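Local coordinates for MSM0271 protein (Mycobacterium smegmatis, PDB 5SUH) that forms a trimeric, double-ringed tandem-domain shell protein of the mycobacterial RMM microcompartment and presumably contributes to the protein layer that encloses its enzymes, at residues 134-148 with 167-181. Residues are numbered along the deposited sequence; the frame is centred on the assembly and turned at random.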
loop_
_atom_site.group_PDB
_atom_site.type_symbol
_atom_site.label_atom_id
_atom_site.label_comp_id
_atom_site.label_asym_id
_atom_site.label_seq_id
_atom_site.Cartn_x
_atom_site.Cartn_y
_atom_site.Cartn_z
ATOM N N GLN A 134 16.851 -1.835 31.757
ATOM C CA GLN A 134 16.733 -1.208 30.435
ATOM C C GLN A 134 18.006 -0.451 30.011
ATOM O O GLN A 134 18.911 -0.195 30.833
ATOM C CB GLN A 134 15.526 -0.253 30.373
ATOM C CG GLN A 134 15.760 1.175 30.927
ATOM C CD GLN A 134 14.500 2.061 30.838
ATOM O OE1 GLN A 134 13.646 1.863 29.968
ATOM N NE2 GLN A 134 14.412 3.061 31.702
ATOM N N LEU A 135 18.082 -0.116 28.720
ATOM C CA LEU A 135 19.170 0.726 28.201
ATOM C C LEU A 135 18.925 2.203 28.498
ATOM O O LEU A 135 17.803 2.696 28.341
ATOM C CB LEU A 135 19.333 0.506 26.698
ATOM C CG LEU A 135 19.873 -0.866 26.267
ATOM C CD1 LEU A 135 19.800 -1.039 24.750
ATOM C CD2 LEU A 135 21.315 -0.969 26.700
ATOM N N ARG A 136 19.967 2.919 28.920
ATOM C CA ARG A 136 19.795 4.347 29.124
ATOM C C ARG A 136 19.803 5.021 27.740
ATOM O O ARG A 136 20.507 4.575 26.833
ATOM C CB ARG A 136 20.866 4.924 30.053
ATOM C CG ARG A 136 22.144 5.301 29.384
ATOM C CD ARG A 136 23.024 6.085 30.335
ATOM N NE ARG A 136 24.387 6.146 29.813
ATOM C CZ ARG A 136 25.448 6.556 30.502
ATOM N NH1 ARG A 136 25.326 6.927 31.772
ATOM N NH2 ARG A 136 26.642 6.552 29.927
ATOM N N PRO A 137 19.012 6.085 27.576
ATOM C CA PRO A 137 18.900 6.776 26.279
ATOM C C PRO A 137 20.227 7.313 25.766
ATOM O O PRO A 137 21.021 7.861 26.536
ATOM C CB PRO A 137 17.940 7.934 26.576
ATOM C CG PRO A 137 17.104 7.422 27.759
ATOM C CD PRO A 137 18.065 6.608 28.581
ATOM N N ARG A 138 20.489 7.077 24.485
ATOM C CA ARG A 138 21.661 7.639 23.828
ATOM C C ARG A 138 21.220 8.605 22.748
ATOM O O ARG A 138 20.518 8.221 21.818
ATOM C CB ARG A 138 22.554 6.568 23.209
ATOM C CG ARG A 138 23.658 7.181 22.359
ATOM C CD ARG A 138 24.915 6.344 22.364
ATOM N NE ARG A 138 24.716 5.024 21.776
ATOM C CZ ARG A 138 24.973 4.726 20.502
ATOM N NH1 ARG A 138 25.459 5.657 19.683
ATOM N NH2 ARG A 138 24.758 3.492 20.054
ATOM N N VAL A 139 21.618 9.865 22.895
ATOM C CA VAL A 139 21.297 10.886 21.921
ATOM C C VAL A 139 22.189 10.784 20.680
ATOM O O VAL A 139 23.410 10.763 20.796
ATOM C CB VAL A 139 21.409 12.232 22.562
ATOM C CG1 VAL A 139 21.306 13.297 21.521
ATOM C CG2 VAL A 139 20.307 12.356 23.627
ATOM N N LEU A 140 21.576 10.683 19.502
ATOM C CA LEU A 140 22.325 10.507 18.244
ATOM C C LEU A 140 22.495 11.822 17.485
ATOM O O LEU A 140 23.501 12.040 16.842
ATOM C CB LEU A 140 21.628 9.492 17.320
ATOM C CG LEU A 140 21.544 8.039 17.825
ATOM C CD1 LEU A 140 20.830 7.103 16.854
ATOM C CD2 LEU A 140 22.915 7.525 18.143
ATOM N N PHE A 141 21.488 12.687 17.563
ATOM C CA PHE A 141 21.494 13.953 16.847
ATOM C C PHE A 141 20.353 14.864 17.334
ATOM O O PHE A 141 19.297 14.388 17.758
ATOM C CB PHE A 141 21.377 13.711 15.322
ATOM C CG PHE A 141 21.526 14.960 14.488
ATOM C CD1 PHE A 141 22.795 15.447 14.154
ATOM C CD2 PHE A 141 20.401 15.662 14.051
ATOM C CE1 PHE A 141 22.941 16.603 13.397
ATOM C CE2 PHE A 141 20.536 16.830 13.295
ATOM C CZ PHE A 141 21.812 17.301 12.973
ATOM N N HIS A 142 20.597 16.166 17.329
ATOM C CA HIS A 142 19.512 17.154 17.451
ATOM C C HIS A 142 19.957 18.478 16.795
ATOM O O HIS A 142 21.156 18.762 16.689
ATOM C CB HIS A 142 19.048 17.356 18.911
ATOM C CG HIS A 142 20.124 17.822 19.840
ATOM N ND1 HIS A 142 20.685 19.088 19.761
ATOM C CD2 HIS A 142 20.733 17.209 20.873
ATOM C CE1 HIS A 142 21.600 19.216 20.698
ATOM N NE2 HIS A 142 21.651 18.095 21.394
ATOM N N ASP A 143 18.982 19.244 16.319
ATOM C CA ASP A 143 19.223 20.516 15.663
ATOM C C ASP A 143 17.937 21.323 15.532
ATOM O O ASP A 143 16.834 20.753 15.535
ATOM C CB ASP A 143 19.827 20.294 14.279
ATOM C CG ASP A 143 20.557 21.521 13.745
ATOM O OD1 ASP A 143 20.698 22.540 14.472
ATOM O OD2 ASP A 143 20.983 21.463 12.575
ATOM N N ILE A 144 18.077 22.648 15.425
ATOM C CA ILE A 144 16.934 23.541 15.208
ATOM C C ILE A 144 17.147 24.287 13.891
ATOM O O ILE A 144 18.050 25.097 13.778
ATOM C CB ILE A 144 16.752 24.539 16.379
ATOM C CG1 ILE A 144 16.326 23.795 17.637
ATOM C CG2 ILE A 144 15.697 25.604 16.058
ATOM C CD1 ILE A 144 16.240 24.674 18.857
ATOM N N ILE A 145 16.323 23.968 12.896
ATOM C CA ILE A 145 16.321 24.638 11.607
ATOM C C ILE A 145 15.293 25.774 11.673
ATOM O O ILE A 145 14.073 25.528 11.704
ATOM C CB ILE A 145 15.946 23.670 10.444
ATOM C CG1 ILE A 145 17.081 22.699 10.165
ATOM C CG2 ILE A 145 15.634 24.441 9.142
ATOM C CD1 ILE A 145 16.965 21.417 10.877
ATOM N N THR A 146 15.764 27.012 11.706
ATOM C CA THR A 146 14.838 28.147 11.739
ATOM C C THR A 146 14.343 28.549 10.349
ATOM O O THR A 146 15.027 28.323 9.354
ATOM C CB THR A 146 15.464 29.367 12.409
ATOM O OG1 THR A 146 16.598 29.808 11.656
ATOM C CG2 THR A 146 15.883 29.020 13.814
ATOM N N ASP A 147 13.122 29.078 10.297
ATOM C CA ASP A 147 12.550 29.646 9.076
ATOM C C ASP A 147 12.661 28.664 7.897
ATOM O O ASP A 147 13.333 28.938 6.897
ATOM C CB ASP A 147 13.259 30.980 8.765
ATOM C CG ASP A 147 12.584 31.775 7.646
ATOM O OD1 ASP A 147 11.346 31.659 7.493
ATOM O OD2 ASP A 147 13.286 32.538 6.930
ATOM N N ILE A 148 11.953 27.542 7.992
ATOM C CA ILE A 148 12.082 26.494 6.988
ATOM C C ILE A 148 11.620 27.022 5.609
ATOM O O ILE A 148 10.630 27.756 5.498
ATOM C CB ILE A 148 11.297 25.202 7.417
ATOM C CG1 ILE A 148 11.627 24.024 6.500
ATOM C CG2 ILE A 148 9.774 25.431 7.478
ATOM C CD1 ILE A 148 11.028 22.677 6.951
ATOM N N PRO A 167 5.729 26.836 5.850
ATOM C CA PRO A 167 6.977 27.578 5.561
ATOM C C PRO A 167 7.145 28.743 6.530
ATOM O O PRO A 167 6.143 29.399 6.808
ATOM C CB PRO A 167 6.785 28.078 4.120
ATOM C CG PRO A 167 5.736 27.163 3.514
ATOM C CD PRO A 167 4.822 26.780 4.688
ATOM N N GLY A 168 8.336 28.957 7.092
ATOM C CA GLY A 168 8.516 30.063 8.023
ATOM C C GLY A 168 8.584 29.646 9.480
ATOM O O GLY A 168 9.079 30.374 10.346
ATOM N N GLN A 169 8.032 28.477 9.767
ATOM C CA GLN A 169 8.118 27.937 11.101
ATOM C C GLN A 169 9.546 27.397 11.373
ATOM O O GLN A 169 10.313 27.095 10.430
ATOM C CB GLN A 169 7.089 26.828 11.278
ATOM C CG GLN A 169 5.627 27.294 11.379
ATOM C CD GLN A 169 4.726 26.138 11.812
ATOM O OE1 GLN A 169 4.466 25.188 11.056
ATOM N NE2 GLN A 169 4.291 26.191 13.068
ATOM N N SER A 170 9.892 27.262 12.653
ATOM C CA SER A 170 11.151 26.640 13.014
ATOM C C SER A 170 10.930 25.133 13.253
ATOM O O SER A 170 9.884 24.704 13.753
ATOM C CB SER A 170 11.747 27.308 14.253
ATOM O OG SER A 170 12.114 28.643 13.969
ATOM N N LEU A 171 11.913 24.332 12.879
ATOM C CA LEU A 171 11.802 22.883 12.995
ATOM C C LEU A 171 12.859 22.281 13.938
ATOM O O LEU A 171 14.059 22.526 13.765
ATOM C CB LEU A 171 11.932 22.253 11.619
ATOM C CG LEU A 171 12.083 20.744 11.558
ATOM C CD1 LEU A 171 10.764 20.096 11.988
ATOM C CD2 LEU A 171 12.505 20.348 10.145
ATOM N N LEU A 172 12.413 21.512 14.935
ATOM C CA LEU A 172 13.338 20.748 15.775
ATOM C C LEU A 172 13.361 19.281 15.374
ATOM O O LEU A 172 12.303 18.641 15.277
ATOM C CB LEU A 172 12.943 20.849 17.240
ATOM C CG LEU A 172 13.527 19.807 18.193
ATOM C CD1 LEU A 172 15.044 19.947 18.356
ATOM C CD2 LEU A 172 12.814 19.904 19.528
ATOM N N VAL A 173 14.553 18.743 15.132
ATOM C CA VAL A 173 14.664 17.302 14.890
ATOM C C VAL A 173 15.498 16.725 16.025
ATOM O O VAL A 173 16.463 17.356 16.475
ATOM C CB VAL A 173 15.293 16.938 13.496
ATOM C CG1 VAL A 173 14.324 17.239 12.339
ATOM C CG2 VAL A 173 16.630 17.645 13.277
ATOM N N TYR A 174 15.108 15.544 16.504
ATOM C CA TYR A 174 15.780 14.900 17.632
ATOM C C TYR A 174 15.832 13.384 17.422
ATOM O O TYR A 174 14.791 12.714 17.243
ATOM C CB TYR A 174 15.048 15.206 18.934
ATOM C CG TYR A 174 15.922 15.338 20.151
ATOM C CD1 TYR A 174 15.984 16.544 20.849
ATOM C CD2 TYR A 174 16.668 14.255 20.632
ATOM C CE1 TYR A 174 16.783 16.679 21.990
ATOM C CE2 TYR A 174 17.465 14.386 21.761
ATOM C CZ TYR A 174 17.510 15.606 22.440
ATOM O OH TYR A 174 18.294 15.766 23.567
ATOM N N GLU A 175 17.040 12.841 17.441
ATOM C CA GLU A 175 17.220 11.429 17.196
ATOM C C GLU A 175 17.899 10.744 18.387
ATOM O O GLU A 175 18.905 11.240 18.904
ATOM C CB GLU A 175 18.033 11.217 15.902
ATOM C CG GLU A 175 18.075 9.748 15.448
ATOM C CD GLU A 175 18.727 9.532 14.083
ATOM O OE1 GLU A 175 19.415 10.443 13.565
ATOM O OE2 GLU A 175 18.533 8.440 13.518
ATOM N N MET A 176 17.391 9.568 18.755
ATOM C CA MET A 176 17.867 8.808 19.924
ATOM C C MET A 176 17.789 7.299 19.707
ATOM O O MET A 176 17.121 6.826 18.768
ATOM C CB MET A 176 17.032 9.161 21.145
ATOM C CG MET A 176 15.560 8.762 20.902
ATOM S SD MET A 176 14.414 9.916 21.606
ATOM C CE MET A 176 14.554 11.276 20.452
ATOM N N THR A 177 18.432 6.544 20.597
ATOM C CA THR A 177 18.279 5.098 20.581
ATOM C C THR A 177 18.434 4.520 22.011
ATOM O O THR A 177 19.235 5.023 22.802
ATOM C CB THR A 177 19.257 4.416 19.576
ATOM O OG1 THR A 177 18.880 3.050 19.441
ATOM C CG2 THR A 177 20.751 4.505 20.001
ATOM N N PRO A 178 17.628 3.489 22.369
ATOM C CA PRO A 178 16.562 2.803 21.606
ATOM C C PRO A 178 15.399 3.700 21.158
ATOM O O PRO A 178 15.045 4.676 21.810
ATOM C CB PRO A 178 16.034 1.736 22.588
ATOM C CG PRO A 178 17.088 1.597 23.634
ATOM C CD PRO A 178 17.764 2.947 23.736
ATOM N N ALA A 179 14.794 3.313 20.045
ATOM C CA ALA A 179 13.789 4.096 19.358
ATOM C C ALA A 179 12.565 4.446 20.205
ATOM O O ALA A 179 11.960 5.501 19.998
ATOM C CB ALA A 179 13.338 3.345 18.080
ATOM N N LEU A 180 12.183 3.573 21.136
ATOM C CA LEU A 180 10.894 3.757 21.785
ATOM C C LEU A 180 10.924 4.961 22.746
ATOM O O LEU A 180 9.862 5.513 23.090
ATOM C CB LEU A 180 10.458 2.494 22.523
ATOM C CG LEU A 180 8.965 2.418 22.902
ATOM C CD1 LEU A 180 8.095 2.761 21.701
ATOM C CD2 LEU A 180 8.562 1.067 23.459
ATOM N N PHE A 181 12.126 5.438 23.084
ATOM C CA PHE A 181 12.246 6.612 23.965
ATOM C C PHE A 181 11.711 7.867 23.291
ATOM O O PHE A 181 11.493 8.892 23.944
ATOM C CB PHE A 181 13.688 6.858 24.384
ATOM C CG PHE A 181 14.157 5.978 25.506
ATOM C CD1 PHE A 181 13.462 5.914 26.706
ATOM C CD2 PHE A 181 15.284 5.181 25.349
ATOM C CE1 PHE A 181 13.910 5.102 27.752
ATOM C CE2 PHE A 181 15.726 4.362 26.378
ATOM C CZ PHE A 181 15.032 4.327 27.582
#
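Leu140 and Phe141 both send their backbone N-H to Glu175 O, at 2.8 Å from Leu140 N and 3.3 Å from Phe141 N, approaching from the same face of that carbonyl. This shared acceptor and the one-residue shift in pairing define a classic beta bulge between the antiparallel strands 138-145 and 170-177, whose axes run at 155°. Regular pairing resumes on both sides: Arg138 exchanges two backbone bonds with Thr177, Asp143 two with Val173 and Ile145 two with Leu171.

Next to the bulge, His142 lays its CB over one face of the Tyr174 ring, 3.8 Å from the centroid, a CH-pi contact. With CG between the backbone N and the carbonyl carbon (chi1 59°), the imidazole brings His142 CD2 to 3.9 Å from Tyr174 OH; the planes, 38° apart, form neither stack nor edge-to-face pair. Val139 CG2 reaches the same ring at its edge. On the other sheet face, Val173 CG2 touches the rim of the Phe141 ring in its plane.

A second CH-pi contact joins residues 134-137 to Phe181: Pro137 CG sits over the centre of the ring, 3.6 Å from its centroid, while Leu135 O lies at the ring edge, 3.3 Å from Phe181 CZ. At the far end, Ile148 N to Gln169 O and Gly168 N to Ile148 O, both 3.0 Å, continue the pairing past the strands.

The polar ends have outside partners: Tyr174 OH bonds Thr227 OG1, Glu175 forms a salt bridge with Arg209 of its own chain, and Asp143 one with Arg80 of the second subunit. In this circularly permuted BMC domain, strand 138-145 is an edge of the chain's second four-stranded sheet, strand 170-177 lies between it and strand 208-214, and helix 216-232 packs on the face bearing Ile144 and Tyr174.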